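Local atomic coordinates of phosphoserine aminotransferase (Bacillus circulans, PDB entry 2C0R), a protein that transfers the amino group between phosphoserine or phosphohydroxythreonine and 2-oxoglutarate, using pyridoxal 5'-phosphate, in serine and pyridoxine biosynthesis. Residues A5-N9 against E320-L325; L15-V19 against M247-V251. The protein carries 1 engineered substitution. One frame throughout, in Å; residues are numbered along the deposited sequence.

Contact 1: residues A5-N9 against E320-L325; sequences AYNFN and EGFVGL
Three backbone hydrogen bonds tie Tyr6 and Phe8 to the chain from Gly321 to Val323. Tyr6 N donates to Gly321 O over 3.1 Å, and Tyr6 O takes the amide of Val323. The third, Phe8 N to Val323 O, is the shortest at 2.8 Å. Donors and acceptors alternate as parallel pairing requires, with Tyr6 bridged to Phe322 and Asn7 to Val323. The CA-H of Phe322 adds a contact to Tyr6 O.

The result is a two-stranded parallel sheet in this class-V aminotransferase, joining strand 6-7 near the N-terminus to strand 322-323. The latter begins two residues after helix 307-319, which closes in a Schellman motif with Gly321, at positive phi, as its C-prime residue.

Apolar packing, largely aromatic, gathers around Tyr6 and Phe322. The ring centroids are 5.0 Å apart and the planes inclined at 34°, with Tyr6 CD1 above one face of the Phe322 ring, toward its rim. Phe8 CE1 meets that ring at its edge, 3.8 Å from Phe322 CD2. Leu325 runs beside Phe8 in the same direction, its CD2 3.6 Å from Phe8 CB. Helix 344-361 packs against this layer through Ser346 and Phe353.

On the other face, Val323 CG2 approaches Ala5 CB at 4.1 Å. CG of Asn7 lies opposite its main-chain N (chi1 -173°), which lets OD1 accept from Asn9 N at 3.0 Å in an Asx turn. Asn7 ND2 donates to Glu39 O of the second subunit, whose Met35 also packs on Val323.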
# COMPACT_ATOMS: atom_id res chain seq x y z
N ALA A 5 7.62 9.78 -22.84
CA ALA A 5 6.59 9.08 -23.60
C ALA A 5 5.28 9.87 -23.57
O ALA A 5 4.95 10.59 -22.65
CB ALA A 5 6.39 7.70 -23.00
N TYR A 6 4.51 9.71 -24.66
CA TYR A 6 3.15 10.22 -24.68
C TYR A 6 2.30 9.20 -23.94
O TYR A 6 1.78 8.24 -24.53
CB TYR A 6 2.67 10.33 -26.11
CG TYR A 6 3.44 11.34 -26.93
CD1 TYR A 6 3.82 10.97 -28.23
CD2 TYR A 6 3.74 12.61 -26.45
CE1 TYR A 6 4.51 11.84 -29.05
CE2 TYR A 6 4.44 13.48 -27.27
CZ TYR A 6 4.82 13.09 -28.54
OH TYR A 6 5.51 13.98 -29.35
N ASN A 7 2.20 9.43 -22.64
CA ASN A 7 1.66 8.42 -21.72
C ASN A 7 0.18 8.61 -21.48
O ASN A 7 -0.17 9.57 -20.79
CB ASN A 7 2.41 8.54 -20.40
CG ASN A 7 2.03 7.42 -19.44
OD1 ASN A 7 1.23 6.56 -19.82
ND2 ASN A 7 2.60 7.50 -18.24
N PHE A 8 -0.62 7.71 -22.07
CA PHE A 8 -2.07 7.70 -21.88
C PHE A 8 -2.53 6.52 -21.04
O PHE A 8 -3.68 6.14 -21.08
CB PHE A 8 -2.76 7.67 -23.25
CG PHE A 8 -2.66 9.04 -23.94
CD1 PHE A 8 -1.61 9.24 -24.81
CD2 PHE A 8 -3.58 10.04 -23.72
CE1 PHE A 8 -1.48 10.46 -25.45
CE2 PHE A 8 -3.46 11.27 -24.35
CZ PHE A 8 -2.40 11.48 -25.24
N ASN A 9 -1.65 5.99 -20.20
CA ASN A 9 -1.99 4.91 -19.32
C ASN A 9 -3.15 5.33 -18.39
O ASN A 9 -3.27 6.49 -17.97
CB ASN A 9 -0.81 4.58 -18.40
CG ASN A 9 0.18 3.63 -19.02
OD1 ASN A 9 1.37 3.67 -18.72
ND2 ASN A 9 -0.30 2.74 -19.87
N GLU A 320 5.09 5.18 -32.47
CA GLU A 320 5.28 6.64 -32.43
C GLU A 320 5.35 7.17 -31.00
O GLU A 320 5.24 8.40 -30.82
CB GLU A 320 4.15 7.37 -33.17
CG GLU A 320 3.91 6.87 -34.59
CD GLU A 320 5.18 7.06 -35.40
OE1 GLU A 320 5.40 6.31 -36.39
OE2 GLU A 320 5.93 7.98 -35.01
N GLY A 321 5.52 6.32 -29.99
CA GLY A 321 5.79 6.81 -28.64
C GLY A 321 4.59 6.89 -27.72
O GLY A 321 4.68 7.34 -26.58
N PHE A 322 3.42 6.46 -28.19
CA PHE A 322 2.25 6.42 -27.36
C PHE A 322 2.19 5.14 -26.53
O PHE A 322 2.51 4.06 -26.99
CB PHE A 322 0.96 6.48 -28.24
CG PHE A 322 0.91 7.81 -28.97
CD1 PHE A 322 1.42 7.91 -30.26
CD2 PHE A 322 0.34 8.91 -28.35
CE1 PHE A 322 1.37 9.13 -30.92
CE2 PHE A 322 0.32 10.13 -29.03
CZ PHE A 322 0.84 10.24 -30.31
N VAL A 323 1.73 5.36 -25.29
CA VAL A 323 1.59 4.26 -24.35
C VAL A 323 0.18 4.22 -23.82
O VAL A 323 -0.37 5.27 -23.41
CB VAL A 323 2.61 4.47 -23.19
CG1 VAL A 323 2.42 3.42 -22.12
CG2 VAL A 323 4.01 4.48 -23.81
N GLY A 324 -0.43 3.03 -23.80
CA GLY A 324 -1.67 2.82 -23.03
C GLY A 324 -2.97 3.09 -23.74
O GLY A 324 -4.02 3.10 -23.08
N LEU A 325 -3.00 3.29 -25.06
CA LEU A 325 -4.25 3.67 -25.74
C LEU A 325 -5.18 2.50 -25.98
O LEU A 325 -6.35 2.72 -26.28
CB LEU A 325 -3.94 4.34 -27.10
CG LEU A 325 -3.26 5.69 -26.99
CD1 LEU A 325 -2.75 6.18 -28.32
CD2 LEU A 325 -4.21 6.72 -26.38

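Contact 2: residues L15-V19 against M247-V251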
# COMPACT_ATOMS: atom_id res chain seq x y z
N LEU A 15 2.62 11.16 -13.97
CA LEU A 15 2.84 12.14 -12.94
C LEU A 15 3.40 13.42 -13.53
O LEU A 15 3.98 13.32 -14.60
CB LEU A 15 3.85 11.63 -11.87
CG LEU A 15 3.11 10.87 -10.75
CD1 LEU A 15 3.08 9.38 -11.07
CD2 LEU A 15 3.74 11.11 -9.40
N PRO A 16 3.25 14.56 -12.87
CA PRO A 16 3.89 15.79 -13.38
C PRO A 16 5.41 15.60 -13.44
O PRO A 16 6.00 15.15 -12.43
CB PRO A 16 3.51 16.82 -12.32
CG PRO A 16 2.23 16.30 -11.74
CD PRO A 16 2.51 14.81 -11.64
N LEU A 17 6.03 15.91 -14.56
CA LEU A 17 7.50 15.76 -14.64
C LEU A 17 8.20 16.51 -13.51
O LEU A 17 9.18 16.03 -12.97
CB LEU A 17 8.01 16.27 -15.97
CG LEU A 17 9.51 16.13 -16.20
CD1 LEU A 17 10.01 14.71 -15.92
CD2 LEU A 17 9.82 16.54 -17.64
N GLU A 18 7.67 17.68 -13.13
CA GLU A 18 8.30 18.49 -12.07
C GLU A 18 8.27 17.75 -10.74
O GLU A 18 9.19 17.81 -9.90
CB GLU A 18 7.58 19.83 -11.87
CG GLU A 18 6.09 19.77 -12.16
CD GLU A 18 5.64 20.15 -13.55
OE1 GLU A 18 5.81 19.36 -14.51
OE2 GLU A 18 5.05 21.26 -13.71
N VAL A 19 7.18 17.05 -10.50
CA VAL A 19 7.08 16.29 -9.26
C VAL A 19 8.08 15.15 -9.26
O VAL A 19 8.74 14.91 -8.25
CB VAL A 19 5.65 15.75 -9.12
CG1 VAL A 19 5.62 14.67 -8.04
CG2 VAL A 19 4.72 16.90 -8.78
N MET A 247 4.43 11.47 -1.89
CA MET A 247 4.25 11.82 -3.31
C MET A 247 2.89 12.46 -3.54
O MET A 247 2.80 13.42 -4.33
CB MET A 247 4.35 10.58 -4.18
CG MET A 247 5.71 9.96 -4.40
SD MET A 247 6.93 11.10 -5.13
CE MET A 247 6.42 11.14 -6.84
N VAL A 248 1.84 12.00 -2.87
CA VAL A 248 0.56 12.72 -2.91
C VAL A 248 0.76 14.17 -2.47
O VAL A 248 0.26 15.11 -3.12
CB VAL A 248 -0.49 12.00 -2.04
CG1 VAL A 248 -1.76 12.86 -1.87
CG2 VAL A 248 -0.84 10.65 -2.65
N ASN A 249 1.51 14.36 -1.39
CA ASN A 249 1.75 15.75 -0.94
C ASN A 249 2.36 16.59 -2.04
O ASN A 249 1.94 17.72 -2.30
CB ASN A 249 2.62 15.71 0.32
CG ASN A 249 2.60 17.04 1.07
OD1 ASN A 249 1.58 17.69 1.26
ND2 ASN A 249 3.79 17.41 1.51
N GLU A 250 3.35 16.02 -2.74
CA GLU A 250 3.98 16.76 -3.85
C GLU A 250 3.01 17.01 -4.97
O GLU A 250 3.02 18.09 -5.60
CB GLU A 250 5.20 15.95 -4.32
CG GLU A 250 6.35 15.93 -3.32
CD GLU A 250 6.77 17.32 -2.85
OE1 GLU A 250 6.83 17.52 -1.62
OE2 GLU A 250 7.01 18.21 -3.70
N VAL A 251 2.15 16.05 -5.27
CA VAL A 251 1.19 16.28 -6.35
C VAL A 251 0.19 17.35 -5.97
O VAL A 251 -0.20 18.20 -6.80
CB VAL A 251 0.47 14.98 -6.75
CG1 VAL A 251 -0.69 15.30 -7.68
CG2 VAL A 251 1.42 13.99 -7.41
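Met247 CE sits between two apolar groups, 3.7 Å from Leu15 CD2 and 3.8 Å from Val19 CG1. This is helix-to-helix packing: the first turn of helix 17-25, with Pro16 at its N-cap position, lies against helix 242-257. Val19 is central. Its CG1 also meets Glu250 CB at 4.0 Å and Val251 CG2 at 4.3 Å, while its CG2 faces the backbone, 3.8 Å from Glu250 O. The side chains of Leu15 and Val251 cross at about a right angle, and Pro16 CD makes a longer contact with Val251 CG2.

Bends at chi2 (-57°) and chi3 (-77°) fold the Met247 chain back, bringing its methyl to Leu15 and Val19 although its CB does not point at them. Met247 and Val251 are one helical turn apart, with Val251 N bonded to Met247 O.

Farther out, Trp254, one turn beyond Glu250, touches Pro16 and Val19. Glu250 OE1 forms a salt bridge with Lys253. From the second subunit, Met38 packs on both Leu15 and Met247, extending the apolar cluster across the dimer interface, and Glu39 OE2 accepts a hydrogen bond from Leu15 N.

Overall arrangement
The centres of contacts 1 and 2 lie 19 Å apart, and their nearest atoms are about 6 Å apart without touching. Along the chain the order is 5-9, 15-19, 247-251, 320-325, so contact 2 is nested within the loop that contact 1 closes. Strand 6-7 and helix 17-25 are consecutive elements: one N-terminal region pairs with strand 322-323, then packs on helix 242-257. Neither contact belongs to the seven-stranded mixed sheet. Both meet the second subunit, and Glu39 of that subunit bonds to each, consistent with the N-terminal region helping to build the homodimer. A bound pyridoxal phosphate lies about 11 Å from the Asn9 side chain and about 14 Å from that of Leu15.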